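Local coordinates for putative hydrolase (Bacteroides ovatus, PDB 4HBS), which is of unknown function but is probably a hydrolase, built as a five-bladed beta-propeller and related by family to the beta-fructosidase clan, at residues A[171-176]-A[189-194]; A[219-224]-A[275-280]. All coordinates share one frame; numbering follows the deposited sequence.

Contact 1. Residues A[171-176]-A[189-194]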
ATOM      1  N   GLN A 171       1.494 -15.858   0.143  1.00 49.83           N
ATOM      2  CA  GLN A 171       2.835 -15.598  -0.374  1.00 48.72           C
ATOM      3  C   GLN A 171       2.955 -14.111  -0.541  1.00 49.65           C
ATOM      4  O   GLN A 171       2.113 -13.518  -1.224  1.00 49.22           O
ATOM      5  CB  GLN A 171       3.057 -16.292  -1.722  1.00 51.27           C
ATOM      6  CG  GLN A 171       2.592 -17.724  -1.790  1.00 60.07           C
ATOM      7  CD  GLN A 171       2.878 -18.250  -3.160  1.00 78.18           C
ATOM      8  OE1 GLN A 171       2.224 -17.857  -4.133  1.00 74.31           O
ATOM      9  NE2 GLN A 171       3.902 -19.081  -3.297  1.00 69.72           N
HETATM   10  N   MSE A 172       3.964 -13.494   0.087  1.00 43.93           N
HETATM   11  CA  MSE A 172       4.163 -12.051   0.051  1.00 41.18           C
HETATM   12  C   MSE A 172       5.571 -11.674  -0.367  1.00 46.87           C
HETATM   13  O   MSE A 172       6.526 -12.355   0.018  1.00 48.47           O
HETATM   14  CB  MSE A 172       3.901 -11.497   1.448  1.00 41.72           C
HETATM   15  CG  MSE A 172       4.319 -10.036   1.610  1.00 46.14           C
HETATM   16 SE   MSE A 172       3.571  -9.242   3.131  0.75 51.06          SE
HETATM   17  CE  MSE A 172       3.454  -7.508   2.447  1.00 47.08           C
ATOM     18  N   LEU A 173       5.709 -10.539  -1.084  1.00 42.46           N
ATOM     19  CA  LEU A 173       7.011  -9.996  -1.447  1.00 42.60           C
ATOM     20  C   LEU A 173       7.396  -8.864  -0.483  1.00 48.28           C
ATOM     21  O   LEU A 173       6.583  -7.983  -0.196  1.00 47.98           O
ATOM     22  CB  LEU A 173       7.046  -9.445  -2.878  1.00 42.48           C
ATOM     23  CG  LEU A 173       6.705 -10.359  -4.013  1.00 48.24           C
ATOM     24  CD1 LEU A 173       6.723  -9.607  -5.290  1.00 48.42           C
ATOM     25  CD2 LEU A 173       7.659 -11.533  -4.118  1.00 51.53           C
ATOM     26  N   TRP A 174       8.636  -8.880  -0.021  1.00 45.39           N
ATOM     27  CA  TRP A 174       9.210  -7.859   0.829  1.00 44.75           C
ATOM     28  C   TRP A 174      10.384  -7.249   0.033  1.00 49.53           C
ATOM     29  O   TRP A 174      11.283  -7.985  -0.375  1.00 50.20           O
ATOM     30  CB  TRP A 174       9.682  -8.487   2.156  1.00 43.88           C
ATOM     31  CG  TRP A 174       8.592  -8.825   3.124  1.00 44.83           C
ATOM     32  CD1 TRP A 174       8.153 -10.069   3.455  1.00 48.76           C
ATOM     33  CD2 TRP A 174       7.846  -7.904   3.934  1.00 43.92           C
ATOM     34  NE1 TRP A 174       7.170  -9.986   4.417  1.00 48.34           N
ATOM     35  CE2 TRP A 174       6.944  -8.663   4.710  1.00 48.91           C
ATOM     36  CE3 TRP A 174       7.842  -6.508   4.069  1.00 44.29           C
ATOM     37  CZ2 TRP A 174       6.031  -8.065   5.605  1.00 48.00           C
ATOM     38  CZ3 TRP A 174       6.962  -5.919   4.972  1.00 45.46           C
ATOM     39  CH2 TRP A 174       6.039  -6.691   5.694  1.00 46.56           C
ATOM     40  N   GLY A 175      10.338  -5.945  -0.221  1.00 45.27           N
ATOM     41  CA  GLY A 175      11.362  -5.247  -0.988  1.00 45.05           C
ATOM     42  C   GLY A 175      12.541  -4.831  -0.139  1.00 48.86           C
ATOM     43  O   GLY A 175      12.350  -4.118   0.845  1.00 48.21           O
ATOM     44  N   ALA A 176      13.771  -5.287  -0.504  1.00 45.34           N
ATOM     45  CA  ALA A 176      15.010  -4.979   0.231  1.00 44.51           C
ATOM     46  C   ALA A 176      15.428  -3.556  -0.045  1.00 48.70           C
ATOM     47  O   ALA A 176      15.578  -3.212  -1.204  1.00 49.81           O
ATOM     48  CB  ALA A 176      16.111  -5.929  -0.185  1.00 46.14           C
ATOM     49  N   PHE A 189      17.161  -2.889  -3.724  1.00 47.76           N
ATOM     50  CA  PHE A 189      18.258  -3.743  -4.181  1.00 47.98           C
ATOM     51  C   PHE A 189      17.934  -5.225  -4.191  1.00 53.82           C
ATOM     52  O   PHE A 189      18.839  -6.015  -4.449  1.00 56.45           O
ATOM     53  CB  PHE A 189      19.508  -3.487  -3.315  1.00 49.27           C
ATOM     54  CG  PHE A 189      19.513  -4.039  -1.908  1.00 49.36           C
ATOM     55  CD1 PHE A 189      18.989  -3.302  -0.854  1.00 51.00           C
ATOM     56  CD2 PHE A 189      20.184  -5.214  -1.609  1.00 51.24           C
ATOM     57  CE1 PHE A 189      19.081  -3.771   0.463  1.00 51.04           C
ATOM     58  CE2 PHE A 189      20.244  -5.692  -0.296  1.00 53.09           C
ATOM     59  CZ  PHE A 189      19.687  -4.970   0.728  1.00 49.80           C
ATOM     60  N   GLY A 190      16.678  -5.607  -4.005  1.00 49.35           N
ATOM     61  CA  GLY A 190      16.319  -7.017  -4.010  1.00 49.96           C
ATOM     62  C   GLY A 190      14.943  -7.265  -3.460  1.00 53.87           C
ATOM     63  O   GLY A 190      14.275  -6.324  -3.029  1.00 52.56           O
ATOM     64  N   THR A 191      14.508  -8.539  -3.479  1.00 51.19           N
ATOM     65  CA  THR A 191      13.195  -8.955  -2.974  1.00 50.12           C
ATOM     66  C   THR A 191      13.319 -10.250  -2.197  1.00 54.75           C
ATOM     67  O   THR A 191      14.200 -11.067  -2.476  1.00 55.12           O
ATOM     68  CB  THR A 191      12.185  -9.132  -4.129  1.00 54.51           C
ATOM     69  OG1 THR A 191      12.090  -7.909  -4.863  1.00 57.91           O
ATOM     70  CG2 THR A 191      10.800  -9.553  -3.645  1.00 47.87           C
ATOM     71  N   CYS A 192      12.410 -10.439  -1.230  1.00 50.73           N
ATOM     72  CA  CYS A 192      12.314 -11.649  -0.438  1.00 50.88           C
ATOM     73  C   CYS A 192      10.948 -12.217  -0.627  1.00 52.95           C
ATOM     74  O   CYS A 192      10.000 -11.448  -0.591  1.00 51.84           O
ATOM     75  CB  CYS A 192      12.579 -11.340   1.026  1.00 50.78           C
ATOM     76  SG  CYS A 192      11.995 -12.619   2.171  1.00 55.63           S
ATOM     77  N   LEU A 193      10.819 -13.545  -0.810  1.00 49.43           N
ATOM     78  CA  LEU A 193       9.511 -14.185  -0.920  1.00 49.59           C
ATOM     79  C   LEU A 193       9.216 -14.848   0.408  1.00 54.95           C
ATOM     80  O   LEU A 193       9.854 -15.846   0.746  1.00 55.79           O
ATOM     81  CB  LEU A 193       9.458 -15.202  -2.074  1.00 50.97           C
ATOM     82  CG  LEU A 193       8.128 -15.990  -2.246  1.00 55.30           C
ATOM     83  CD1 LEU A 193       6.955 -15.060  -2.380  1.00 54.14           C
ATOM     84  CD2 LEU A 193       8.181 -16.901  -3.462  1.00 56.83           C
ATOM     85  N   ALA A 194       8.265 -14.273   1.172  1.00 51.02           N
ATOM     86  CA  ALA A 194       7.845 -14.771   2.485  1.00 51.08           C
ATOM     87  C   ALA A 194       6.544 -15.552   2.353  1.00 56.89           C
ATOM     88  O   ALA A 194       5.637 -15.079   1.670  1.00 56.84           O
ATOM     89  CB  ALA A 194       7.646 -13.599   3.436  1.00 50.34           C
TER

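Contact 2. Residues A[219-224]-A[275-280]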
ATOM      1  N   ASP A 219      17.560  -9.923  -6.747  1.00 60.20           N
ATOM      2  CA  ASP A 219      18.546  -8.892  -6.430  1.00 59.63           C
ATOM      3  C   ASP A 219      18.245  -7.728  -7.402  1.00 63.88           C
ATOM      4  O   ASP A 219      19.112  -6.933  -7.734  1.00 64.72           O
ATOM      5  CB  ASP A 219      19.991  -9.422  -6.507  1.00 62.74           C
ATOM      6  CG  ASP A 219      20.487  -9.822  -7.877  1.00 79.29           C
ATOM      7  OD1 ASP A 219      19.640 -10.046  -8.780  1.00 82.27           O
ATOM      8  OD2 ASP A 219      21.721  -9.946  -8.043  1.00 86.04           O
ATOM      9  N   HIS A 220      16.959  -7.615  -7.782  1.00 59.66           N
ATOM     10  CA  HIS A 220      16.451  -6.694  -8.771  1.00 59.09           C
ATOM     11  C   HIS A 220      16.355  -5.290  -8.230  1.00 59.95           C
ATOM     12  O   HIS A 220      15.884  -5.069  -7.112  1.00 58.45           O
ATOM     13  CB  HIS A 220      15.043  -7.131  -9.266  1.00 60.03           C
ATOM     14  CG  HIS A 220      14.983  -8.457  -9.968  1.00 65.13           C
ATOM     15  ND1 HIS A 220      16.129  -9.183 -10.275  1.00 68.46           N
ATOM     16  CD2 HIS A 220      13.907  -9.157 -10.394  1.00 66.98           C
ATOM     17  CE1 HIS A 220      15.709 -10.295 -10.856  1.00 68.65           C
ATOM     18  NE2 HIS A 220      14.380 -10.326 -10.941  1.00 68.33           N
ATOM     19  N   THR A 221      16.692  -4.344  -9.093  1.00 55.47           N
ATOM     20  CA  THR A 221      16.656  -2.906  -8.839  1.00 53.33           C
ATOM     21  C   THR A 221      15.189  -2.422  -8.946  1.00 55.98           C
ATOM     22  O   THR A 221      14.760  -1.590  -8.149  1.00 54.42           O
ATOM     23  CB  THR A 221      17.639  -2.230  -9.833  1.00 55.44           C
ATOM     24  OG1 THR A 221      18.905  -2.196  -9.194  1.00 49.77           O
ATOM     25  CG2 THR A 221      17.208  -0.831 -10.288  1.00 55.08           C
ATOM     26  N   LEU A 222      14.439  -2.953  -9.936  1.00 52.71           N
ATOM     27  CA  LEU A 222      13.038  -2.617 -10.169  1.00 51.87           C
ATOM     28  C   LEU A 222      12.163  -3.434  -9.205  1.00 55.03           C
ATOM     29  O   LEU A 222      12.471  -4.593  -8.916  1.00 55.34           O
ATOM     30  CB  LEU A 222      12.655  -2.910 -11.636  1.00 53.40           C
ATOM     31  CG  LEU A 222      13.508  -2.221 -12.723  1.00 59.19           C
ATOM     32  CD1 LEU A 222      13.423  -2.969 -14.038  1.00 61.09           C
ATOM     33  CD2 LEU A 222      13.087  -0.775 -12.919  1.00 60.34           C
ATOM     34  N   GLY A 223      11.097  -2.825  -8.706  1.00 50.14           N
ATOM     35  CA  GLY A 223      10.208  -3.462  -7.747  1.00 48.91           C
ATOM     36  C   GLY A 223       9.024  -4.178  -8.349  1.00 54.06           C
ATOM     37  O   GLY A 223       7.896  -3.886  -7.959  1.00 54.38           O
ATOM     38  N   TYR A 224       9.244  -5.119  -9.311  1.00 50.73           N
ATOM     39  CA  TYR A 224       8.136  -5.882  -9.911  1.00 50.48           C
ATOM     40  C   TYR A 224       7.411  -6.625  -8.816  1.00 57.18           C
ATOM     41  O   TYR A 224       8.052  -7.362  -8.064  1.00 58.29           O
ATOM     42  CB  TYR A 224       8.620  -6.868 -10.976  1.00 51.54           C
ATOM     43  CG  TYR A 224       9.070  -6.220 -12.262  1.00 52.57           C
ATOM     44  CD1 TYR A 224       8.147  -5.729 -13.176  1.00 54.45           C
ATOM     45  CD2 TYR A 224      10.420  -6.183 -12.613  1.00 53.77           C
ATOM     46  CE1 TYR A 224       8.552  -5.188 -14.397  1.00 55.92           C
ATOM     47  CE2 TYR A 224      10.837  -5.638 -13.827  1.00 55.33           C
ATOM     48  CZ  TYR A 224       9.900  -5.129 -14.713  1.00 61.80           C
ATOM     49  OH  TYR A 224      10.280  -4.608 -15.928  1.00 62.86           O
ATOM     50  N   THR A 275      12.161 -14.087 -20.394  1.00 70.55           N
ATOM     51  CA  THR A 275      12.470 -14.615 -19.070  1.00 68.95           C
ATOM     52  C   THR A 275      13.609 -13.822 -18.408  1.00 72.10           C
ATOM     53  O   THR A 275      13.769 -13.925 -17.186  1.00 70.21           O
ATOM     54  CB  THR A 275      12.804 -16.093 -19.169  1.00 76.24           C
ATOM     55  OG1 THR A 275      13.659 -16.305 -20.297  1.00 80.44           O
ATOM     56  CG2 THR A 275      11.556 -16.946 -19.291  1.00 73.76           C
ATOM     57  N   GLN A 276      14.379 -13.016 -19.188  1.00 69.59           N
ATOM     58  CA  GLN A 276      15.498 -12.246 -18.642  1.00 68.85           C
ATOM     59  C   GLN A 276      15.034 -10.944 -17.997  1.00 70.12           C
ATOM     60  O   GLN A 276      14.294 -10.178 -18.611  1.00 68.57           O
ATOM     61  CB  GLN A 276      16.536 -11.938 -19.748  1.00 72.35           C
ATOM     62  CG  GLN A 276      17.877 -11.362 -19.243  1.00 93.17           C
ATOM     63  CD  GLN A 276      18.618 -12.313 -18.319  1.00115.70           C
ATOM     64  OE1 GLN A 276      19.131 -13.354 -18.750  1.00112.50           O
ATOM     65  NE2 GLN A 276      18.707 -11.975 -17.030  1.00107.36           N
ATOM     66  N   TYR A 277      15.506 -10.683 -16.760  1.00 65.94           N
ATOM     67  CA  TYR A 277      15.204  -9.447 -16.036  1.00 63.93           C
ATOM     68  C   TYR A 277      15.740  -8.257 -16.849  1.00 67.97           C
ATOM     69  O   TYR A 277      16.912  -8.274 -17.222  1.00 69.05           O
ATOM     70  CB  TYR A 277      15.826  -9.488 -14.634  1.00 64.34           C
ATOM     71  CG  TYR A 277      15.803  -8.155 -13.921  1.00 65.10           C
ATOM     72  CD1 TYR A 277      14.627  -7.661 -13.358  1.00 65.54           C
ATOM     73  CD2 TYR A 277      16.951  -7.377 -13.820  1.00 65.79           C
ATOM     74  CE1 TYR A 277      14.599  -6.429 -12.707  1.00 64.14           C
ATOM     75  CE2 TYR A 277      16.936  -6.144 -13.169  1.00 65.20           C
ATOM     76  CZ  TYR A 277      15.758  -5.673 -12.616  1.00 71.30           C
ATOM     77  OH  TYR A 277      15.744  -4.460 -11.984  1.00 74.52           O
ATOM     78  N   PRO A 278      14.905  -7.250 -17.184  1.00 63.46           N
ATOM     79  CA  PRO A 278      15.388  -6.166 -18.047  1.00 64.27           C
ATOM     80  C   PRO A 278      16.250  -5.146 -17.342  1.00 69.57           C
ATOM     81  O   PRO A 278      16.119  -4.950 -16.136  1.00 69.13           O
ATOM     82  CB  PRO A 278      14.084  -5.506 -18.512  1.00 64.92           C
ATOM     83  CG  PRO A 278      13.175  -5.698 -17.381  1.00 66.93           C
ATOM     84  CD  PRO A 278      13.471  -7.076 -16.881  1.00 63.02           C
ATOM     85  N   SER A 279      17.070  -4.422 -18.114  1.00 67.09           N
ATOM     86  CA  SER A 279      17.836  -3.312 -17.561  1.00 65.99           C
ATOM     87  C   SER A 279      16.845  -2.194 -17.240  1.00 68.05           C
ATOM     88  O   SER A 279      15.786  -2.131 -17.866  1.00 67.81           O
ATOM     89  CB  SER A 279      18.888  -2.834 -18.558  1.00 71.20           C
ATOM     90  OG  SER A 279      18.275  -2.241 -19.690  1.00 81.12           O
ATOM     91  N   THR A 280      17.157  -1.337 -16.267  1.00 63.33           N
ATOM     92  CA  THR A 280      16.270  -0.211 -15.907  1.00 61.44           C
ATOM     93  C   THR A 280      15.930   0.625 -17.173  1.00 66.89           C
ATOM     94  O   THR A 280      14.763   0.945 -17.402  1.00 65.96           O
ATOM     95  CB  THR A 280      16.921   0.625 -14.803  1.00 63.11           C
ATOM     96  OG1 THR A 280      16.815  -0.113 -13.589  1.00 63.37           O
ATOM     97  CG2 THR A 280      16.281   1.997 -14.638  1.00 58.88           C
TER

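Contact 1. Residues A[171-176]-A[189-194]
M172 and A194 pair through two backbone hydrogen bonds, M172 N to A194 O and A194 N to M172 O, each 2.8 Å. The first is nearly straight, 174° at the hydrogen. W174 and C192 form the next hydrogen-bonded pair, with W174 N at 3.0 Å from C192 O. The face that carries M172, W174, A176 and A194 is buried. There the methyl CB of A194 sits at the edge of the W174 indole, in its plane, 3.6 Å from CD1. The selenium of M172, a selenomethionine, lies over one face of the same indole. NE1 of the ring is hydrogen-bonded to the hydroxyl of Y196. Strands 169-178 and 187-197 form a beta hairpin, the two inner strands of a four-stranded antiparallel propeller blade. M172 also packs on F72 and S74 of strand 71-75. On the other face L173 CD2 meets T191 CG2 at 3.7 Å and L193 CD1 at 4.0 Å, but L193 is partly exposed. F189, also partly exposed, ends the contact, its N hydrogen-bonded to A176 O at 3.0 Å. F189 CG stands between backbone N and carbonyl carbon (chi1 74°), which turns the ring face over A176 CB, a CH-pi contact 3.8 Å from methyl to ring centroid. With an alanine here, the A176 methyl would probably lose the F189 ring face, and H137 the ring it meets.

Contact 2. Residues A[219-224]-A[275-280]
Neither 219-224 nor 275-280 forms a regular strand across this contact, and the backbones stay well apart, with CA atoms 7.0 Å from each other at L222 and T280. Side chains bridge the gap, above all Y277. Its ring lies on the imidazole of H220 in a face-to-face stack, centroids 3.9 Å apart and planes at 16°. The two side chains run past each other in opposite directions. With CG anti to the backbone N (chi1 168°), Y277 extends across to the other loop. Its hydroxyl accepts a hydrogen bond from L222 N at 2.9 Å, close to straight at 165°. T221 N adds a weak, bent one to the same oxygen. H220 NE2 is hydrogen-bonded to the hydroxyl of Y262, which fixes the far end of the imidazole while the Y277 ring covers one face. The two loops belong to the propeller fold: 219-224 runs from strand 210-218 of one blade to strand 227-230 of the next, and 275-280 follows the last strand of that second blade. L222 CD1 packs against Y277 CZ at 3.8 Å. Y277 CE1 meets the edge of the Y224 ring, 4.0 Å from CE2. The hydroxyl OH of Y224 reaches P278 CG at 3.4 Å. On the more exposed side, T221 CG2 touches T280 OG1 at 3.4 Å. S279 is the N-cap of helix 280-285.

The centres of the two contacts lie about 13 Å apart, on the same side of the chain's centre. Contact 1 comes first along the chain and closes before contact 2 opens. It lies within one four-stranded blade, whose last strand, 210-218, leads straight into 219-224. That segment is the linker to the following blade. The contacts also touch directly: L173 CD1 packs at 3.8 Å from Y224 O. Contact 1 thus pairs strands inside one blade, whereas contact 2 is made between loops and joins the inter-blade linker to the loop leaving the second blade of the propeller.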